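PDB 1T3Q: quinoline 2-oxidoreductase medium subunit from Pseudomonas putida, which binds FAD and probably passes electrons through it, as the flavoprotein subunit of a molybdenum hydroxylase that acts on quinoline. Local coordinates for residues Gly132-Ile137 with Val143-Ala148. Sequence-based numbering, arbitrary orientation.
Sequences GATMYI and VRSVSA
M135 and V146 exchange both of their backbone hydrogen bonds, as do I137 and R144, so two hydrogen-bonded pairs of an antiparallel hairpin hold residues 134-137 and 143-147 together. The bond from M135 N to V146 O, 2.7 Å, is nearly straight at 169°. The carbonyls of these pairs also take CA-H contacts, the shortest from S145 CA to M135 O at 3.1 Å. A fifth, single bond, A148 N to A133 O, comes from the first residue of helix 148-151, which S147 N-caps, its OG bonded to D150 N.

This hairpin closes one side of the antiparallel sheet in the FAD-binding domain: 142-147 is an outermost strand within the chain, while T134 and Y136 also bond to strand 165-172. On the face with T134, S145 CB lies over the Y136 ring, 4.1 Å from its centroid, a CH-pi contact, and T134 CG2 abuts the same carbon.

Apart from R144, the other face is largely apolar. V146 CG1 touches I137 CD1 at 3.8 Å, and M135, bent at chi2 (70°), brings SD within 3.7 Å of A148 CA. F151 adjoins M135, I137 and V146.

R144 runs beside I137, whose CD1 sits over one guanidinium face toward its rim, 3.5 Å from NH1. NE pairs with E164 and NH2 with D159 in salt bridges; an alanine here would probably leave both carboxylates without this mate and bare one side of I137 CD1.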
loop_
_atom_site.group_PDB
_atom_site.type_symbol
_atom_site.label_atom_id
_atom_site.label_comp_id
_atom_site.label_asym_id
_atom_site.label_seq_id
_atom_site.Cartn_x
_atom_site.Cartn_y
_atom_site.Cartn_z
ATOM N N GLY C 132 -16.506 54.860 -25.329
ATOM C CA GLY C 132 -17.709 55.011 -26.129
ATOM C C GLY C 132 -17.925 53.892 -27.129
ATOM O O GLY C 132 -18.298 54.136 -28.275
ATOM N N ALA C 133 -17.704 52.655 -26.702
ATOM C CA ALA C 133 -17.887 51.523 -27.593
ATOM C C ALA C 133 -19.363 51.160 -27.729
ATOM O O ALA C 133 -20.206 51.622 -26.957
ATOM C CB ALA C 133 -17.097 50.323 -27.084
ATOM N N THR C 134 -19.663 50.336 -28.725
ATOM C CA THR C 134 -21.023 49.881 -28.967
ATOM C C THR C 134 -21.058 48.356 -28.910
ATOM O O THR C 134 -20.195 47.696 -29.479
ATOM C CB THR C 134 -21.525 50.320 -30.361
ATOM O OG1 THR C 134 -21.516 51.752 -30.447
ATOM C CG2 THR C 134 -22.940 49.806 -30.607
ATOM N N MET C 135 -22.045 47.802 -28.215
ATOM C CA MET C 135 -22.184 46.354 -28.131
ATOM C C MET C 135 -23.248 45.891 -29.108
ATOM O O MET C 135 -24.293 46.533 -29.250
ATOM C CB MET C 135 -22.610 45.906 -26.728
ATOM C CG MET C 135 -21.470 45.663 -25.769
ATOM S SD MET C 135 -20.694 47.191 -25.339
ATOM C CE MET C 135 -19.880 46.732 -23.796
ATOM N N TYR C 136 -22.978 44.779 -29.781
ATOM C CA TYR C 136 -23.941 44.211 -30.711
ATOM C C TYR C 136 -24.400 42.903 -30.095
ATOM O O TYR C 136 -23.603 41.994 -29.863
ATOM C CB TYR C 136 -23.308 44.019 -32.087
ATOM C CG TYR C 136 -23.049 45.351 -32.752
ATOM C CD1 TYR C 136 -21.951 46.132 -32.392
ATOM C CD2 TYR C 136 -23.954 45.878 -33.675
ATOM C CE1 TYR C 136 -21.761 47.407 -32.925
ATOM C CE2 TYR C 136 -23.776 47.155 -34.214
ATOM C CZ TYR C 136 -22.678 47.913 -33.832
ATOM O OH TYR C 136 -22.504 49.179 -34.346
ATOM N N ILE C 137 -25.698 42.839 -29.810
ATOM C CA ILE C 137 -26.309 41.696 -29.153
ATOM C C ILE C 137 -27.278 40.933 -30.046
ATOM O O ILE C 137 -28.183 41.524 -30.638
ATOM C CB ILE C 137 -27.054 42.176 -27.892
ATOM C CG1 ILE C 137 -26.081 42.956 -26.998
ATOM C CG2 ILE C 137 -27.657 40.993 -27.155
ATOM C CD1 ILE C 137 -26.746 43.771 -25.903
ATOM N N VAL C 143 -30.130 41.202 -34.524
ATOM C CA VAL C 143 -29.049 41.879 -33.812
ATOM C C VAL C 143 -29.365 43.338 -33.490
ATOM O O VAL C 143 -29.754 44.111 -34.368
ATOM C CB VAL C 143 -27.739 41.833 -34.634
ATOM C CG1 VAL C 143 -26.633 42.595 -33.913
ATOM C CG2 VAL C 143 -27.325 40.385 -34.864
ATOM N N ARG C 144 -29.190 43.708 -32.223
ATOM C CA ARG C 144 -29.434 45.076 -31.776
ATOM C C ARG C 144 -28.137 45.648 -31.209
ATOM O O ARG C 144 -27.226 44.902 -30.842
ATOM C CB ARG C 144 -30.517 45.105 -30.695
ATOM C CG ARG C 144 -30.070 44.557 -29.340
ATOM C CD ARG C 144 -31.258 44.411 -28.398
ATOM N NE ARG C 144 -30.883 43.870 -27.094
ATOM C CZ ARG C 144 -30.427 44.598 -26.080
ATOM N NH1 ARG C 144 -30.112 44.011 -24.931
ATOM N NH2 ARG C 144 -30.300 45.911 -26.206
ATOM N N SER C 145 -28.050 46.969 -31.143
ATOM C CA SER C 145 -26.855 47.607 -30.610
ATOM C C SER C 145 -27.206 48.477 -29.417
ATOM O O SER C 145 -28.326 48.974 -29.299
ATOM C CB SER C 145 -26.170 48.456 -31.686
ATOM O OG SER C 145 -26.992 49.537 -32.088
ATOM N N VAL C 146 -26.242 48.650 -28.525
ATOM C CA VAL C 146 -26.436 49.467 -27.342
ATOM C C VAL C 146 -25.067 50.010 -26.968
ATOM O O VAL C 146 -24.057 49.339 -27.177
ATOM C CB VAL C 146 -27.014 48.626 -26.185
ATOM C CG1 VAL C 146 -26.073 47.491 -25.846
ATOM C CG2 VAL C 146 -27.264 49.504 -24.977
ATOM N N SER C 147 -25.020 51.228 -26.441
ATOM C CA SER C 147 -23.737 51.807 -26.065
ATOM C C SER C 147 -23.177 51.042 -24.877
ATOM O O SER C 147 -23.929 50.434 -24.109
ATOM C CB SER C 147 -23.890 53.282 -25.689
ATOM O OG SER C 147 -24.491 53.425 -24.416
ATOM N N ALA C 148 -21.856 51.076 -24.736
ATOM C CA ALA C 148 -21.181 50.397 -23.640
ATOM C C ALA C 148 -21.686 50.954 -22.313
ATOM O O ALA C 148 -21.832 50.218 -21.338
ATOM C CB ALA C 148 -19.673 50.595 -23.754
#